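PDB 6THK: pyocin S5, which is a bacteriocin imported into Pseudomonas aeruginosa cells, where it probably forms channels that depolarise the cytoplasmic membrane. Local coordinates for residues 58-63 against 166-171; 404-409 against 458-463. The protein carries 1 engineered substitution. One frame throughout, in Å; residues are numbered along the deposited sequence.

Contact 1 of 2, residues 58-63 against 166-171; sequences RSIFEQ and ERAVAY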
loop_
_atom_site.group_PDB
_atom_site.type_symbol
_atom_site.label_atom_id
_atom_site.label_comp_id
_atom_site.label_asym_id
_atom_site.label_seq_id
_atom_site.Cartn_x
_atom_site.Cartn_y
_atom_site.Cartn_z
ATOM N N ARG A 58 15.223 18.467 79.745
ATOM C CA ARG A 58 13.784 18.585 79.670
ATOM C C ARG A 58 13.372 19.637 78.636
ATOM O O ARG A 58 12.388 19.461 77.933
ATOM C CB ARG A 58 13.217 18.905 81.040
ATOM C CG ARG A 58 11.776 19.338 81.016
ATOM C CD ARG A 58 10.851 18.145 81.079
ATOM N NE ARG A 58 9.469 18.575 80.954
ATOM C CZ ARG A 58 8.451 17.976 81.547
ATOM N NH1 ARG A 58 8.657 16.911 82.305
ATOM N NH2 ARG A 58 7.226 18.446 81.376
ATOM N N SER A 59 14.096 20.749 78.577
ATOM C CA SER A 59 13.804 21.788 77.594
ATOM C C SER A 59 14.025 21.290 76.170
ATOM O O SER A 59 13.214 21.527 75.292
ATOM C CB SER A 59 14.657 23.024 77.851
ATOM O OG SER A 59 14.218 23.694 79.013
ATOM N N ILE A 60 15.126 20.584 75.966
ATOM C CA ILE A 60 15.494 19.988 74.668
ATOM C C ILE A 60 14.390 19.058 74.184
ATOM O O ILE A 60 14.008 19.102 73.018
ATOM C CB ILE A 60 16.879 19.262 74.779
ATOM C CG1 ILE A 60 18.036 20.295 74.821
ATOM C CG2 ILE A 60 17.092 18.173 73.691
ATOM C CD1 ILE A 60 19.433 19.786 75.190
ATOM N N PHE A 61 13.881 18.225 75.096
ATOM C CA PHE A 61 12.825 17.266 74.866
ATOM C C PHE A 61 11.502 17.952 74.556
ATOM O O PHE A 61 10.751 17.470 73.714
ATOM C CB PHE A 61 12.708 16.295 76.047
ATOM C CG PHE A 61 11.445 15.480 76.027
ATOM C CD1 PHE A 61 11.241 14.512 75.054
ATOM C CD2 PHE A 61 10.430 15.724 76.940
ATOM C CE1 PHE A 61 10.056 13.790 75.007
ATOM C CE2 PHE A 61 9.249 14.989 76.907
ATOM C CZ PHE A 61 9.072 14.020 75.948
ATOM N N GLU A 62 11.217 19.068 75.248
ATOM C CA GLU A 62 10.022 19.885 75.048
ATOM C C GLU A 62 10.064 20.556 73.665
ATOM O O GLU A 62 9.075 20.477 72.940
ATOM C CB GLU A 62 9.869 20.928 76.172
ATOM C CG GLU A 62 9.626 20.332 77.545
ATOM C CD GLU A 62 8.389 19.458 77.589
ATOM O OE1 GLU A 62 7.364 19.823 76.967
ATOM O OE2 GLU A 62 8.478 18.365 78.192
ATOM N N GLN A 63 11.215 21.180 73.289
ATOM C CA GLN A 63 11.423 21.805 71.972
ATOM C C GLN A 63 11.370 20.736 70.890
ATOM O O GLN A 63 10.741 20.961 69.858
ATOM C CB GLN A 63 12.735 22.606 71.890
ATOM N N GLU A 166 24.370 19.095 73.061
ATOM C CA GLU A 166 24.304 19.381 71.621
ATOM C C GLU A 166 23.841 18.103 70.905
ATOM O O GLU A 166 22.978 18.170 70.032
ATOM C CB GLU A 166 25.665 19.846 71.082
ATOM C CG GLU A 166 25.561 20.668 69.802
ATOM C CD GLU A 166 26.809 20.751 68.937
ATOM O OE1 GLU A 166 26.658 20.913 67.703
ATOM O OE2 GLU A 166 27.934 20.663 69.484
ATOM N N ARG A 167 24.372 16.940 71.339
ATOM C CA ARG A 167 24.025 15.612 70.835
ATOM C C ARG A 167 22.563 15.244 71.167
ATOM O O ARG A 167 21.929 14.525 70.383
ATOM C CB ARG A 167 25.007 14.561 71.370
ATOM C CG ARG A 167 25.064 13.292 70.530
ATOM C CD ARG A 167 26.155 12.347 70.960
ATOM N NE ARG A 167 25.880 11.759 72.269
ATOM C CZ ARG A 167 25.262 10.598 72.453
ATOM N NH1 ARG A 167 24.839 9.890 71.413
ATOM N NH2 ARG A 167 25.062 10.137 73.679
ATOM N N ALA A 168 22.020 15.767 72.301
ATOM C CA ALA A 168 20.619 15.566 72.708
ATOM C C ALA A 168 19.688 16.316 71.742
ATOM O O ALA A 168 18.630 15.800 71.394
ATOM C CB ALA A 168 20.399 16.054 74.132
ATOM N N VAL A 169 20.101 17.525 71.299
ATOM C CA VAL A 169 19.364 18.330 70.317
ATOM C C VAL A 169 19.400 17.558 69.002
ATOM O O VAL A 169 18.334 17.287 68.444
ATOM C CB VAL A 169 19.922 19.774 70.190
ATOM C CG1 VAL A 169 19.442 20.454 68.914
ATOM C CG2 VAL A 169 19.547 20.603 71.407
ATOM N N ALA A 170 20.616 17.118 68.573
ATOM C CA ALA A 170 20.844 16.301 67.375
ATOM C C ALA A 170 19.922 15.073 67.328
ATOM O O ALA A 170 19.333 14.819 66.272
ATOM C CB ALA A 170 22.299 15.864 67.305
ATOM N N TYR A 171 19.751 14.350 68.480
ATOM C CA TYR A 171 18.879 13.169 68.579
ATOM C C TYR A 171 17.420 13.484 68.249
ATOM O O TYR A 171 16.803 12.743 67.483
ATOM C CB TYR A 171 18.993 12.483 69.949
ATOM C CG TYR A 171 17.924 11.440 70.217
ATOM C CD1 TYR A 171 17.936 10.211 69.562
ATOM C CD2 TYR A 171 16.889 11.688 71.115
ATOM C CE1 TYR A 171 16.943 9.260 69.785
ATOM C CE2 TYR A 171 15.889 10.745 71.346
ATOM C CZ TYR A 171 15.928 9.525 70.690
ATOM O OH TYR A 171 14.946 8.587 70.922
#
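I60 on helix 42-87 reaches across to A168 and V169 on helix 157-212. Its CB points at the other helix and sends out two branches. CG2 is the shorter. It lies anti to the backbone N and comes down on the A168 peptide, with the A168 carbonyl oxygen 3.6 Å from I60 CG2. The A168 methyl flanks the same branch, I60 CG2 lying 4.0 Å from A168 CB. CG1 takes the other course, anti to the carbonyl carbon (chi1 -75°). It meets one V169 methyl, I60 CG1 being 3.7 Å from V169 CG2. From there the chain extends to CD1. This tip touches two methyls, which lie at about a right angle to each other as seen from it, 3.9 Å from V169 CG2 to I60 CD1 and 4.0 Å from A168 CB to I60 CD1. The I60 and V169 side chains cross at about a right angle, and the V169 methyl in contact is CG2. The backbones come close, I60 CA and V169 CA being 6.1 Å apart, consistent with the small side chain of A168. The contact between the two segments is wholly apolar on its side-chain surfaces. On helix 42-87, R58 NE and E62 OE2 form a salt bridge of 2.9 Å, one turn apart. A zinc site lies nearby, made with D127 and E129; the side chain of I60 is about 11 Å from the zinc. F61 touches E129, and Y171 OH makes a weak hydrogen bond to D127. I60 also touches L165 and Y172. With A168 and V169, these form the four-residue diamond on one helix that receives a residue of another, so I60 sits as a knob in a hole, as in knobs-into-holes helix packing.

Contact 2 of 2, residues 404-409 against 458-463; sequences EKFSKG and AFATAT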
loop_
_atom_site.group_PDB
_atom_site.type_symbol
_atom_site.label_atom_id
_atom_site.label_comp_id
_atom_site.label_asym_id
_atom_site.label_seq_id
_atom_site.Cartn_x
_atom_site.Cartn_y
_atom_site.Cartn_z
ATOM N N GLU A 404 -13.414 -13.910 -43.122
ATOM C CA GLU A 404 -12.904 -13.143 -41.985
ATOM C C GLU A 404 -11.383 -12.958 -42.105
ATOM O O GLU A 404 -10.900 -11.838 -41.939
ATOM C CB GLU A 404 -13.374 -13.674 -40.611
ATOM C CG GLU A 404 -12.888 -15.050 -40.178
ATOM C CD GLU A 404 -13.178 -15.377 -38.723
ATOM O OE1 GLU A 404 -12.570 -14.733 -37.836
ATOM O OE2 GLU A 404 -14.019 -16.273 -38.469
ATOM N N LYS A 405 -10.666 -14.010 -42.552
ATOM C CA LYS A 405 -9.223 -13.962 -42.792
ATOM C C LYS A 405 -8.876 -12.972 -43.921
ATOM O O LYS A 405 -7.994 -12.132 -43.733
ATOM C CB LYS A 405 -8.682 -15.365 -43.104
ATOM C CG LYS A 405 -8.229 -16.131 -41.860
ATOM C CD LYS A 405 -7.800 -17.560 -42.171
ATOM C CE LYS A 405 -8.975 -18.509 -42.266
ATOM N NZ LYS A 405 -8.585 -19.876 -42.703
ATOM N N PHE A 406 -9.574 -13.041 -45.073
ATOM C CA PHE A 406 -9.314 -12.111 -46.189
ATOM C C PHE A 406 -9.610 -10.674 -45.776
ATOM O O PHE A 406 -8.806 -9.787 -46.072
ATOM C CB PHE A 406 -10.083 -12.493 -47.473
ATOM C CG PHE A 406 -9.583 -13.738 -48.181
ATOM C CD1 PHE A 406 -8.258 -13.838 -48.601
ATOM C CD2 PHE A 406 -10.450 -14.787 -48.474
ATOM C CE1 PHE A 406 -7.796 -14.997 -49.235
ATOM C CE2 PHE A 406 -9.987 -15.943 -49.116
ATOM C CZ PHE A 406 -8.670 -16.032 -49.506
ATOM N N SER A 407 -10.725 -10.461 -45.039
ATOM C CA SER A 407 -11.123 -9.143 -44.534
ATOM C C SER A 407 -10.069 -8.553 -43.590
ATOM O O SER A 407 -9.764 -7.360 -43.678
ATOM C CB SER A 407 -12.485 -9.198 -43.849
ATOM O OG SER A 407 -13.508 -9.497 -44.786
ATOM N N LYS A 408 -9.505 -9.393 -42.705
ATOM C CA LYS A 408 -8.445 -8.986 -41.789
ATOM C C LYS A 408 -7.198 -8.578 -42.607
ATOM O O LYS A 408 -6.727 -7.460 -42.454
ATOM C CB LYS A 408 -8.125 -10.122 -40.820
ATOM C CG LYS A 408 -8.892 -10.036 -39.504
ATOM C CD LYS A 408 -8.420 -11.076 -38.488
ATOM C CE LYS A 408 -9.271 -11.075 -37.243
ATOM N NZ LYS A 408 -8.875 -12.153 -36.300
ATOM N N GLY A 409 -6.764 -9.443 -43.532
ATOM C CA GLY A 409 -5.630 -9.209 -44.421
ATOM C C GLY A 409 -5.694 -7.886 -45.166
ATOM O O GLY A 409 -4.681 -7.180 -45.260
ATOM N N ALA A 458 -15.284 -12.724 -53.090
ATOM C CA ALA A 458 -14.858 -13.418 -54.318
ATOM C C ALA A 458 -13.857 -14.532 -54.016
ATOM O O ALA A 458 -14.008 -15.655 -54.483
ATOM C CB ALA A 458 -14.254 -12.415 -55.293
ATOM N N PHE A 459 -12.862 -14.222 -53.215
ATOM C CA PHE A 459 -11.804 -15.139 -52.809
ATOM C C PHE A 459 -12.328 -16.231 -51.848
ATOM O O PHE A 459 -11.978 -17.398 -52.036
ATOM C CB PHE A 459 -10.616 -14.358 -52.204
ATOM C CG PHE A 459 -9.815 -13.453 -53.140
ATOM C CD1 PHE A 459 -10.205 -13.263 -54.464
ATOM C CD2 PHE A 459 -8.675 -12.789 -52.689
ATOM C CE1 PHE A 459 -9.452 -12.449 -55.328
ATOM C CE2 PHE A 459 -7.932 -11.977 -53.549
ATOM C CZ PHE A 459 -8.321 -11.820 -54.865
ATOM N N ALA A 460 -13.185 -15.864 -50.838
ATOM C CA ALA A 460 -13.773 -16.831 -49.870
ATOM C C ALA A 460 -14.564 -17.925 -50.607
ATOM O O ALA A 460 -14.518 -19.098 -50.218
ATOM C CB ALA A 460 -14.670 -16.116 -48.860
ATOM N N THR A 461 -15.219 -17.540 -51.721
ATOM C CA THR A 461 -15.956 -18.432 -52.621
ATOM C C THR A 461 -15.032 -19.501 -53.250
ATOM O O THR A 461 -15.379 -20.671 -53.220
ATOM C CB THR A 461 -16.695 -17.598 -53.670
ATOM O OG1 THR A 461 -17.573 -16.710 -52.981
ATOM C CG2 THR A 461 -17.504 -18.446 -54.623
ATOM N N ALA A 462 -13.861 -19.112 -53.804
ATOM C CA ALA A 462 -12.897 -20.033 -54.422
ATOM C C ALA A 462 -12.373 -21.085 -53.453
ATOM O O ALA A 462 -11.960 -22.146 -53.896
ATOM C CB ALA A 462 -11.728 -19.248 -54.989
ATOM N N THR A 463 -12.373 -20.789 -52.130
ATOM C CA THR A 463 -11.854 -21.686 -51.082
ATOM C C THR A 463 -12.888 -22.672 -50.496
ATOM O O THR A 463 -12.507 -23.648 -49.843
ATOM C CB THR A 463 -11.220 -20.875 -49.925
ATOM O OG1 THR A 463 -12.276 -20.267 -49.182
ATOM C CG2 THR A 463 -10.182 -19.844 -50.389
#
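F406 and F459 both carry CG anti to the carbonyl carbon and beside the backbone N. For F406 (chi1 -71°) this sends the ring into the gap between the helices. F459 starts toward the same gap, but its ring then leads away and leaves its CB over the F406 ring. That CB makes a CH-pi contact, 3.7 Å from F459 CB to the F406 ring centroid. It sits off-centre, nearer the rim, and its closest atom is F406 CE2, 3.5 Å from F459 CB. The F459 ring then meets F406 in a T-shaped pair. Its edge is turned to the F406 face, with the centroids of the F406 and F459 rings 5.6 Å apart and the planes at 78°. T463 comes to the F406 ring at its edge, near the ring plane, with T463 CG2 4.1 Å from F406 CE2. The T463 hydroxyl is turned to its own helix and donates to the backbone, T463 OG1 to A460 O, 2.7 Å, tilted out of the carbonyl plane. S402 OG also hydrogen-bonds this hydroxyl, so two partners hold it while the methyl stays at the ring edge. The A460 methyl adds a looser touch, 4.4 Å from A460 CB to F406 CD2. The two short helical segments run in broadly opposite directions, 144° between their N-to-C directions, with axes 9.7 Å apart at closest approach. Helix 272-338 adds to the same aromatic group: F330 packs edge-to-face on F406 and also meets F459, and F326 meets F406 and makes a cation-pi contact with K405. A460 rests on M399, S402 and L403 of helix 396-409. A458 and A462 touch helix 468-481, so helix 451-464 lies packed against helices 396-409, 272-338 and 468-481.

Overall arrangement
Contact 1 and contact 2 lie on opposite sides of the chain's centre in a very elongated, mainly helical molecule. Their centres are 129 Å apart, and their nearest atoms are about 110 Å apart. They come in series: contact 1 closes before contact 2 opens. They share no helix. Contact 1 joins helices 42-87 and 157-212, beside a zinc site. Contact 2 joins helices 396-409 and 451-464 within the colicin pore-forming region, with 458-463 inside a segment predicted to cross the membrane. Long helix 272-338 lies between them in the chain and reaches contact 2. The probable pore-forming end is thus held well away from the N-terminal helices.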